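N-(5'-phosphoribosyl)anthranilate isomerase (Jonesia denitrificans, PDB 4WUI) probably catalyses the isomerisation of N-(5-phospho-beta-D-ribosyl)anthranilate to 1-(2-carboxyphenylamino)-1-deoxy-D-ribulose 5-phosphate, the third step of tryptophan synthesis from chorismate. Local coordinates at residues D26-V31 and A50-T55. Numbering follows the deposited sequence.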
ATOM      1  N   ASP A  26       2.367  -0.274 -10.002  1.00  8.35           N
ATOM      2  CA  ASP A  26       1.063  -0.894 -10.160  1.00  8.02           C
ATOM      3  C   ASP A  26      -0.068  -0.205  -9.445  1.00  7.86           C
ATOM      4  O   ASP A  26      -1.235  -0.352  -9.845  1.00  8.41           O
ATOM      5  CB  ASP A  26       1.138  -2.352  -9.736  1.00  8.17           C
ATOM      6  CG  ASP A  26       2.176  -3.079 -10.530  1.00  9.61           C
ATOM      7  OD1 ASP A  26       2.067  -3.134 -11.753  1.00 10.84           O
ATOM      8  OD2 ASP A  26       3.151  -3.555  -9.929  1.00 12.05           O
ATOM      9  N   ALA A  27       0.244   0.548  -8.384  1.00  7.70           N
ATOM     10  CA  ALA A  27      -0.796   1.214  -7.585  1.00  7.49           C
ATOM     11  C   ALA A  27      -0.234   2.455  -6.944  1.00  7.46           C
ATOM     12  O   ALA A  27       0.964   2.521  -6.609  1.00  7.60           O
ATOM     13  CB  ALA A  27      -1.365   0.292  -6.507  1.00  7.95           C
ATOM     14  N   ILE A  28      -1.127   3.413  -6.731  1.00  7.64           N
ATOM     15  CA  ILE A  28      -0.847   4.645  -5.994  1.00  7.73           C
ATOM     16  C   ILE A  28      -1.908   4.791  -4.924  1.00  7.49           C
ATOM     17  O   ILE A  28      -3.116   4.706  -5.221  1.00  8.32           O
ATOM     18  CB  ILE A  28      -0.878   5.897  -6.913  1.00  9.10           C
ATOM     19  CG1 ILE A  28       0.316   5.897  -7.851  1.00  9.55           C
ATOM     20  CG2 ILE A  28      -0.943   7.169  -6.072  1.00 10.24           C
ATOM     21  CD1 ILE A  28       0.232   6.944  -8.998  1.00 10.55           C
ATOM     22  N   GLY A  29      -1.477   5.008  -3.680  1.00  7.33           N
ATOM     23  CA  GLY A  29      -2.375   5.306  -2.585  1.00  7.60           C
ATOM     24  C   GLY A  29      -2.483   6.784  -2.264  1.00  7.75           C
ATOM     25  O   GLY A  29      -1.496   7.494  -2.225  1.00  9.23           O
ATOM     26  N   PHE A  30      -3.714   7.201  -2.007  1.00  7.33           N
ATOM     27  CA  PHE A  30      -4.068   8.551  -1.557  1.00  7.77           C
ATOM     28  C   PHE A  30      -4.671   8.403  -0.171  1.00  7.94           C
ATOM     29  O   PHE A  30      -5.705   7.734  -0.006  1.00  8.55           O
ATOM     30  CB  PHE A  30      -5.068   9.187  -2.524  1.00  8.64           C
ATOM     31  CG  PHE A  30      -4.533   9.343  -3.922  1.00  8.56           C
ATOM     32  CD1 PHE A  30      -3.388  10.104  -4.174  1.00  8.84           C
ATOM     33  CD2 PHE A  30      -5.160   8.747  -5.006  1.00  9.77           C
ATOM     34  CE1 PHE A  30      -2.899  10.237  -5.473  1.00  9.53           C
ATOM     35  CE2 PHE A  30      -4.639   8.894  -6.299  1.00 10.44           C
ATOM     36  CZ  PHE A  30      -3.523   9.637  -6.515  1.00 10.10           C
ATOM     37  N   VAL A  31      -4.010   8.987   0.816  1.00  7.85           N
ATOM     38  CA  VAL A  31      -4.389   8.824   2.202  1.00  8.39           C
ATOM     39  C   VAL A  31      -5.396   9.880   2.628  1.00  8.43           C
ATOM     40  O   VAL A  31      -5.187  11.073   2.418  1.00  9.75           O
ATOM     41  CB  VAL A  31      -3.141   8.876   3.093  1.00  9.07           C
ATOM     42  CG1 VAL A  31      -3.489   8.962   4.583  1.00 10.60           C
ATOM     43  CG2 VAL A  31      -2.242   7.700   2.806  1.00  9.28           C
ATOM     44  N   ALA A  50      -8.056  11.582 -10.784  1.00 10.43           N
ATOM     45  CA  ALA A  50      -8.430  11.750 -12.172  1.00 11.43           C
ATOM     46  C   ALA A  50      -7.221  11.903 -13.076  1.00 12.13           C
ATOM     47  O   ALA A  50      -7.335  11.711 -14.274  1.00 14.61           O
ATOM     48  CB  ALA A  50      -9.352  12.945 -12.327  1.00 12.69           C
ATOM     49  N   THR A  51      -6.062  12.239 -12.525  1.00 11.50           N
ATOM     50  CA  THR A  51      -4.859  12.402 -13.352  1.00 12.03           C
ATOM     51  C   THR A  51      -4.120  11.086 -13.598  1.00 12.35           C
ATOM     52  O   THR A  51      -3.229  11.063 -14.420  1.00 13.56           O
ATOM     53  CB  THR A  51      -3.849  13.392 -12.745  1.00 11.91           C
ATOM     54  OG1 THR A  51      -3.204  12.838 -11.597  1.00 11.50           O
ATOM     55  CG2 THR A  51      -4.511  14.728 -12.376  1.00 13.01           C
ATOM     56  N   VAL A  52      -4.453  10.021 -12.881  1.00 11.64           N
ATOM     57  CA  VAL A  52      -3.733   8.747 -12.977  1.00 12.03           C
ATOM     58  C   VAL A  52      -4.323   7.935 -14.147  1.00 13.77           C
ATOM     59  O   VAL A  52      -5.547   7.838 -14.275  1.00 14.99           O
ATOM     60  CB  VAL A  52      -3.871   7.973 -11.646  1.00 11.31           C
ATOM     61  CG1 VAL A  52      -3.167   6.626 -11.744  1.00 11.64           C
ATOM     62  CG2 VAL A  52      -3.319   8.775 -10.501  1.00 11.34           C
ATOM     63  N   ASP A  53      -3.480   7.347 -14.984  1.00 15.15           N
ATOM     64  CA  ASP A  53      -4.034   6.570 -16.117  1.00 15.39           C
ATOM     65  C   ASP A  53      -4.451   5.155 -15.711  1.00 14.99           C
ATOM     66  O   ASP A  53      -4.312   4.762 -14.550  1.00 14.47           O
ATOM     67  CB  ASP A  53      -3.129   6.584 -17.350  1.00 15.67           C
ATOM     68  CG  ASP A  53      -1.918   5.685 -17.235  1.00 15.89           C
ATOM     69  OD1 ASP A  53      -1.819   4.843 -16.306  1.00 15.43           O
ATOM     70  OD2 ASP A  53      -1.053   5.809 -18.134  1.00 17.63           O
ATOM     71  N   CYS A  54      -4.970   4.374 -16.668  0.61 14.53           N
ATOM     72  CA  CYS A  54      -5.602   3.103 -16.343  0.61 14.27           C
ATOM     73  C   CYS A  54      -4.575   2.006 -16.119  0.61 13.60           C
ATOM     74  O   CYS A  54      -4.958   0.856 -15.880  0.61 14.50           O
ATOM     75  CB  CYS A  54      -6.582   2.660 -17.434  0.61 14.87           C
ATOM     76  SG  CYS A  54      -5.736   2.106 -18.973  0.61 15.87           S
ATOM     77  N   THR A  55      -3.280   2.333 -16.195  1.00 12.57           N
ATOM     78  CA  THR A  55      -2.245   1.325 -15.901  1.00 11.93           C
ATOM     79  C   THR A  55      -1.879   1.245 -14.430  1.00 11.55           C
ATOM     80  O   THR A  55      -1.003   0.443 -14.038  1.00 12.62           O
ATOM     81  CB  THR A  55      -0.971   1.531 -16.731  1.00 13.11           C
ATOM     82  OG1 THR A  55      -0.202   2.614 -16.195  1.00 13.74           O
ATOM     83  CG2 THR A  55      -1.301   1.758 -18.187  1.00 14.29           C
TER
HETATM   84  O   HOH W   1      -1.704  -1.579 -12.332  1.00 10.00           O
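In this (βα)8 barrel the αβ loop that follows helix 42-50 packs against strand 27-32 through V52, which lies against the side chains of I28 and F30. A single methyl makes both contacts. V52 CG2 lies 4.1 Å from F30 CZ, at the ring edge and near its plane, and 4.3 Å from I28 CD1. The valine reaches both because CG1 stands anti to the backbone N (chi1 178°), which leaves CG2 anti to the carbonyl carbon. I28 also braces the phenyl group from within the strand: its CG2 sits 3.5 Å above one face, displaced toward the rim. Helix 42-50 adds I45, L48 and T49 around F30, while A20 of helix 14-22 packs on I28. The loop leads from helix 42-50 into strand 57-62, the next parallel strand of the barrel, whose ladder with strand 27-32 includes backbone bonds of I28 to D57 and V59. Near the start of both strands the apolar contact gives way to a water bridge, in which one water donates to D26 O at 2.8 Å and to T55 O at 2.7 Å, linking two carbonyl oxygens that lie 4.3 Å apart. The turn leading to T55 is an Asx turn: D53 OD1 accepts a hydrogen bond from T55 N (2.9 Å) from above the carboxylate plane, 53° out of it, and another from T55 OG1 (2.8 Å) on its syn lone pair. Q21 OE1 accepts a hydrogen bond from the backbone N-H of D53, tying this turn to helix 14-22.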